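Local coordinates for Lys-gingipain catalytic subunit (PDB 6I9A), which cleaves proteins after lysine as a secreted cysteine endopeptidase of Porphyromonas gingivalis, and may act as a virulence factor in periodontal disease, at residues Asn375-Pro380 and Val446-Gln451; Thr12-Leu17 and Lys38-Asp43. All coordinates share one frame; numbering follows the deposited sequence.

Interaction 1 of 2, residues Asn375-Pro380 and Val446-Gln451; sequences NTYTLP and VIKQIQ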
loop_
_atom_site.group_PDB
_atom_site.type_symbol
_atom_site.label_atom_id
_atom_site.label_comp_id
_atom_site.label_asym_id
_atom_site.label_seq_id
_atom_site.Cartn_x
_atom_site.Cartn_y
_atom_site.Cartn_z
ATOM N N ASN A 375 -8.250 -20.367 1.418
ATOM C CA ASN A 375 -7.066 -21.098 1.003
ATOM C C ASN A 375 -7.200 -22.583 1.367
ATOM O O ASN A 375 -8.057 -22.961 2.178
ATOM C CB ASN A 375 -5.804 -20.466 1.698
ATOM C CG ASN A 375 -4.564 -20.573 0.825
ATOM O OD1 ASN A 375 -4.530 -21.399 -0.096
ATOM N ND2 ASN A 375 -3.542 -19.758 1.115
ATOM N N THR A 376 -6.300 -23.391 0.803
ATOM C CA THR A 376 -6.166 -24.814 1.092
ATOM C C THR A 376 -4.793 -25.005 1.705
ATOM O O THR A 376 -3.842 -24.292 1.334
ATOM C CB THR A 376 -6.327 -25.655 -0.160
ATOM O OG1 THR A 376 -5.269 -25.349 -1.065
ATOM C CG2 THR A 376 -7.701 -25.475 -0.806
ATOM N N TYR A 377 -4.676 -25.920 2.679
ATOM C CA TYR A 377 -3.387 -26.135 3.330
ATOM C C TYR A 377 -3.445 -27.424 4.106
ATOM O O TYR A 377 -4.540 -27.917 4.430
ATOM C CB TYR A 377 -3.059 -24.933 4.262
ATOM C CG TYR A 377 -4.013 -24.820 5.416
ATOM C CD1 TYR A 377 -3.718 -25.406 6.640
ATOM C CD2 TYR A 377 -5.227 -24.168 5.277
ATOM C CE1 TYR A 377 -4.612 -25.363 7.693
ATOM C CE2 TYR A 377 -6.133 -24.103 6.327
ATOM C CZ TYR A 377 -5.820 -24.711 7.538
ATOM O OH TYR A 377 -6.695 -24.655 8.602
ATOM N N THR A 378 -2.269 -27.928 4.418
ATOM C CA THR A 378 -2.087 -29.067 5.330
ATOM C C THR A 378 -0.919 -28.730 6.233
ATOM O O THR A 378 0.185 -28.468 5.755
ATOM C CB THR A 378 -1.819 -30.399 4.573
ATOM O OG1 THR A 378 -2.873 -30.621 3.649
ATOM C CG2 THR A 378 -1.725 -31.598 5.545
ATOM N N LEU A 379 -1.177 -28.767 7.530
ATOM C CA LEU A 379 -0.115 -28.581 8.509
ATOM C C LEU A 379 0.408 -29.938 8.958
ATOM O O LEU A 379 -0.385 -30.878 9.131
ATOM C CB LEU A 379 -0.651 -27.819 9.733
ATOM C CG LEU A 379 -1.202 -26.423 9.490
ATOM C CD1 LEU A 379 -1.520 -25.736 10.809
ATOM C CD2 LEU A 379 -0.247 -25.563 8.628
ATOM N N PRO A 380 1.710 -30.058 9.222
ATOM C CA PRO A 380 2.209 -31.313 9.826
ATOM C C PRO A 380 1.710 -31.443 11.255
ATOM O O PRO A 380 1.432 -30.436 11.930
ATOM C CB PRO A 380 3.737 -31.143 9.777
ATOM C CG PRO A 380 3.952 -29.644 9.867
ATOM C CD PRO A 380 2.783 -29.044 9.089
ATOM N N VAL A 446 -4.650 -17.740 6.939
ATOM C CA VAL A 446 -4.751 -18.919 7.816
ATOM C C VAL A 446 -3.849 -18.633 8.997
ATOM O O VAL A 446 -2.643 -18.333 8.799
ATOM C CB VAL A 446 -4.313 -20.183 7.065
ATOM C CG1 VAL A 446 -4.334 -21.394 7.993
ATOM C CG2 VAL A 446 -5.157 -20.429 5.818
ATOM N N ILE A 447 -4.389 -18.662 10.211
ATOM C CA ILE A 447 -3.636 -18.334 11.435
ATOM C C ILE A 447 -3.847 -19.476 12.412
ATOM O O ILE A 447 -4.942 -19.675 12.938
ATOM C CB ILE A 447 -4.102 -16.994 12.000
ATOM C CG1 ILE A 447 -3.952 -15.865 10.972
ATOM C CG2 ILE A 447 -3.354 -16.677 13.334
ATOM C CD1 ILE A 447 -4.525 -14.528 11.483
ATOM N N LYS A 448 -2.833 -20.306 12.568
ATOM C CA LYS A 448 -2.942 -21.551 13.341
ATOM C C LYS A 448 -1.730 -21.696 14.248
ATOM O O LYS A 448 -0.850 -20.817 14.262
ATOM C CB LYS A 448 -3.055 -22.754 12.373
ATOM C CG LYS A 448 -4.326 -22.761 11.534
ATOM C CD LYS A 448 -5.607 -23.025 12.397
ATOM C CE LYS A 448 -6.868 -22.864 11.584
ATOM N NZ LYS A 448 -8.059 -23.301 12.366
ATOM N N GLN A 449 -1.718 -22.769 15.041
ATOM C CA GLN A 449 -0.594 -23.042 15.921
ATOM C C GLN A 449 -0.274 -24.508 15.863
ATOM O O GLN A 449 -1.126 -25.350 15.545
ATOM C CB GLN A 449 -0.884 -22.616 17.386
ATOM C CG GLN A 449 -0.990 -21.112 17.593
ATOM C CD GLN A 449 -1.120 -20.753 19.056
ATOM O OE1 GLN A 449 -1.904 -21.350 19.806
ATOM N NE2 GLN A 449 -0.363 -19.758 19.481
ATOM N N ILE A 450 1.015 -24.819 16.084
ATOM C CA ILE A 450 1.477 -26.213 16.209
ATOM C C ILE A 450 2.237 -26.340 17.532
ATOM O O ILE A 450 3.153 -25.542 17.782
ATOM C CB ILE A 450 2.345 -26.696 15.032
ATOM C CG1 ILE A 450 1.590 -26.553 13.689
ATOM C CG2 ILE A 450 2.843 -28.156 15.275
ATOM C CD1 ILE A 450 2.469 -26.980 12.484
ATOM N N GLN A 451 1.854 -27.331 18.360
ATOM C CA GLN A 451 2.489 -27.546 19.656
ATOM C C GLN A 451 3.743 -28.399 19.537
ATOM O O GLN A 451 3.709 -29.467 18.929
ATOM C CB GLN A 451 1.488 -28.168 20.654
ATOM C CG GLN A 451 2.083 -28.481 22.035
ATOM C CD GLN A 451 2.700 -27.292 22.741
ATOM O OE1 GLN A 451 2.346 -26.128 22.513
ATOM N NE2 GLN A 451 3.633 -27.561 23.637
#

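Interaction 2 of 2, residues Thr12-Leu17 and Lys38-Asp43; sequences TPVRML and KGFYLD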
loop_
_atom_site.group_PDB
_atom_site.type_symbol
_atom_site.label_atom_id
_atom_site.label_comp_id
_atom_site.label_asym_id
_atom_site.label_seq_id
_atom_site.Cartn_x
_atom_site.Cartn_y
_atom_site.Cartn_z
ATOM N N THR A 12 10.546 -12.330 -1.734
ATOM C CA THR A 12 10.533 -13.133 -0.515
ATOM C C THR A 12 11.921 -13.688 -0.264
ATOM O O THR A 12 12.688 -13.902 -1.221
ATOM C CB THR A 12 9.527 -14.311 -0.615
ATOM O OG1 THR A 12 9.876 -15.145 -1.705
ATOM C CG2 THR A 12 8.083 -13.831 -0.783
ATOM N N PRO A 13 12.248 -14.011 0.987
ATOM C CA PRO A 13 11.514 -13.611 2.207
ATOM C C PRO A 13 11.308 -12.107 2.275
ATOM O O PRO A 13 12.158 -11.317 1.837
ATOM C CB PRO A 13 12.407 -14.101 3.361
ATOM C CG PRO A 13 13.364 -15.107 2.745
ATOM C CD PRO A 13 13.573 -14.590 1.322
ATOM N N VAL A 14 10.138 -11.714 2.731
ATOM C CA VAL A 14 9.854 -10.290 2.844
ATOM C C VAL A 14 10.749 -9.659 3.920
ATOM O O VAL A 14 10.818 -10.178 5.027
ATOM C CB VAL A 14 8.366 -10.010 3.148
ATOM C CG1 VAL A 14 8.119 -8.493 3.178
ATOM C CG2 VAL A 14 7.486 -10.702 2.115
ATOM N N ARG A 15 11.431 -8.564 3.586
ATOM C CA ARG A 15 12.255 -7.809 4.533
ATOM C C ARG A 15 11.764 -6.394 4.628
ATOM O O ARG A 15 11.482 -5.765 3.590
ATOM C CB ARG A 15 13.715 -7.845 4.083
ATOM C CG ARG A 15 14.213 -9.310 3.969
ATOM C CD ARG A 15 15.656 -9.397 3.470
ATOM N NE ARG A 15 16.022 -10.756 3.040
ATOM C CZ ARG A 15 16.298 -11.755 3.854
ATOM N NH1 ARG A 15 16.322 -11.561 5.163
ATOM N NH2 ARG A 15 16.560 -12.955 3.366
ATOM N N MET A 16 11.671 -5.867 5.842
ATOM C CA MET A 16 11.181 -4.499 6.035
ATOM C C MET A 16 12.069 -3.760 7.030
ATOM O O MET A 16 12.301 -4.253 8.150
ATOM C CB MET A 16 9.724 -4.524 6.536
ATOM C CG MET A 16 9.182 -3.171 6.962
ATOM S SD MET A 16 7.486 -3.376 7.658
ATOM C CE MET A 16 6.591 -3.390 6.027
ATOM N N LEU A 17 12.556 -2.584 6.618
ATOM C CA LEU A 17 13.293 -1.675 7.467
ATOM C C LEU A 17 12.253 -0.700 8.023
ATOM O O LEU A 17 11.489 -0.096 7.240
ATOM C CB LEU A 17 14.356 -0.946 6.621
ATOM C CG LEU A 17 15.103 0.157 7.336
ATOM C CD1 LEU A 17 15.905 -0.384 8.539
ATOM C CD2 LEU A 17 16.116 0.803 6.409
ATOM N N LYS A 38 3.346 -12.849 10.040
ATOM C CA LYS A 38 2.987 -13.160 8.665
ATOM C C LYS A 38 4.229 -13.313 7.761
ATOM O O LYS A 38 4.085 -13.521 6.560
ATOM C CB LYS A 38 2.003 -12.132 8.091
ATOM C CG LYS A 38 2.652 -10.765 7.783
ATOM C CD LYS A 38 1.624 -9.621 7.667
ATOM C CE LYS A 38 0.538 -9.851 6.623
ATOM N NZ LYS A 38 1.065 -9.874 5.214
ATOM N N GLY A 39 5.420 -13.282 8.340
ATOM C CA GLY A 39 6.621 -13.619 7.587
ATOM C C GLY A 39 7.516 -12.488 7.160
ATOM O O GLY A 39 8.369 -12.654 6.271
ATOM N N PHE A 40 7.380 -11.292 7.807
ATOM C CA PHE A 40 8.294 -10.188 7.482
ATOM C C PHE A 40 9.478 -10.251 8.421
ATOM O O PHE A 40 9.307 -10.240 9.655
ATOM C CB PHE A 40 7.622 -8.838 7.641
ATOM C CG PHE A 40 6.580 -8.423 6.627
ATOM C CD1 PHE A 40 5.826 -9.361 5.931
ATOM C CD2 PHE A 40 6.320 -7.077 6.400
ATOM C CE1 PHE A 40 4.857 -8.946 4.981
ATOM C CE2 PHE A 40 5.286 -6.679 5.518
ATOM C CZ PHE A 40 4.626 -7.607 4.783
ATOM N N TYR A 41 10.684 -10.264 7.858
ATOM C CA TYR A 41 11.926 -10.069 8.642
ATOM C C TYR A 41 12.074 -8.584 8.856
ATOM O O TYR A 41 12.297 -7.829 7.896
ATOM C CB TYR A 41 13.104 -10.642 7.864
ATOM C CG TYR A 41 13.157 -12.153 7.956
ATOM C CD1 TYR A 41 13.686 -12.783 9.076
ATOM C CD2 TYR A 41 12.625 -12.949 6.953
ATOM C CE1 TYR A 41 13.726 -14.174 9.172
ATOM C CE2 TYR A 41 12.678 -14.340 7.019
ATOM C CZ TYR A 41 13.213 -14.951 8.146
ATOM O OH TYR A 41 13.221 -16.308 8.214
ATOM N N LEU A 42 11.924 -8.143 10.097
ATOM C CA LEU A 42 11.909 -6.734 10.457
ATOM C C LEU A 42 13.224 -6.266 11.001
ATOM O O LEU A 42 13.823 -6.962 11.826
ATOM C CB LEU A 42 10.872 -6.548 11.563
ATOM C CG LEU A 42 9.416 -6.903 11.148
ATOM C CD1 LEU A 42 8.527 -6.914 12.382
ATOM C CD2 LEU A 42 8.856 -5.920 10.107
ATOM N N ASP A 43 13.665 -5.086 10.595
ATOM C CA ASP A 43 14.852 -4.438 11.144
ATOM C C ASP A 43 14.330 -3.100 11.638
ATOM O O ASP A 43 13.991 -2.210 10.842
ATOM C CB ASP A 43 15.921 -4.302 10.062
ATOM C CG ASP A 43 17.269 -3.835 10.558
ATOM O OD1 ASP A 43 17.478 -3.794 11.803
ATOM O OD2 ASP A 43 18.108 -3.497 9.703
#

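Interaction 1 of 2, residues Asn375-Pro380 and Val446-Gln451
N375 and V446 face each other where the two segments begin, with their CA atoms 7.5 Å apart. From there the chains run almost the same way, 9° apart, to P380 and I450. This spacing is too wide for backbone pairing, and side chains fill the gap. T376 and T378 bond through their backbones to S395 and Q393, while V446, K448 and I450 bond to I438, V436 and Y434.

Y377 carries much of the contact. Its chi1 of 66° tucks the ring in over its own backbone, and the ring lies across V446. V446 CG1 sits over one ring face, 3.7 Å from the centroid, in a CH-pi contact displaced toward the rim. V446 CG2 reaches the same ring at CD2 and CE2. At the phenol end, Y377 OH lies 3.5 Å from K448 CE. The lysine chain is bent at chi2 (-69°), so it runs past the phenol end and CE is its nearest atom to the hydroxyl.

Further along, L379 CD1 meets K448 CB at 3.7 Å. I450 CD1 touches P380 in two ways: 3.7 Å from its O and 4.0 Å from its CD. I450 is buried, and L383 and V436 also pack on it.

N375 adds only a light touch through CB to V446 CG2. Its amide works elsewhere: OD1 accepts from T376 N at 2.8 Å and also pairs with S395 OG, while ND2 bonds to S398 OG.

The contact is therefore mainly apolar, and Y377 OH and P380 O only touch carbon across it. It joins the two end strands of the Ig-like domain's antiparallel sheet, which run side by side in the same direction without pairing; the backbone hydrogen bonds go to each strand's own antiparallel neighbour.

Interaction 2 of 2, residues Thr12-Leu17 and Lys38-Asp43
The side chains of V14 and F40 lie side by side and point the same way, on two neighbouring parallel strands. From CB outward, the F40 ring meets V14 and then M16. Chi1 of -72° swings the ring away from its own carbonyl. CG then lies 3.8 Å from V14 CG1. CD1 is closer to the same methyl and also touches V14 CB. CE1 and CZ complete the round, with CZ 3.9 Å from V14 CG1. The methyl thus stands over the ring centre, 3.6 Å from the centroid and 9° off the normal, a clear CH-pi contact. At the CD2-CE2 edge the ring meets M16, whose CE lies in the ring plane. The sulfur makes an edge-on Met-aromatic contact. M16 has two deposited conformers, so this part holds for one of them.

The backbones are joined by Y41 N to V14 O (2.8 Å), M16 N to Y41 O (2.9 Å) and D43 N to M16 O (2.9 Å). Y41 thus bonds on both sides of R15, as parallel pairing requires.

Y41 points to the opposite face from F40. P13, which follows a cis peptide bond, brings CB to the edge of the Y41 ring, 3.7 Å from CE2. Y41 OH bonds to T425 OG1, and L408 and T411 touch the Y41 side chain. Y399 OH bonds to both V14 N and G39 O. These partners belong to the Ig-like domain. Further along the strands, L17 CD1 rests against D43 O.

G39, at positive phi, is the C-prime residue of the Schellman motif that ends helix 25-37. Strand 14-20, this helix and strand 40-46 form a beta-alpha-beta crossover, the building unit of the parallel sheet here, with 40-46 at its edge.

In the fold
The two contacts follow each other along the chain, with centres 20 Å apart and nearest atoms about 8 Å apart. They do not touch. Interaction 2 lies in the smaller parallel sheet of the catalytic domain, and interaction 1 in the Ig-like domain. The Ig-like domain links them: it contains interaction 1, and its strand 407-413 packs on interaction 2. Neither contact forms the active site. The nucleophile C249 and the probable proton donor H216 follow strands 242-247 and 210-214 of the other, six-stranded sheet. Interaction 2 comes nearer a metal site, with the L17 side chain about 10 Å from that of the calcium ligand E115. L42 lies about 4 Å from a bound buffer molecule.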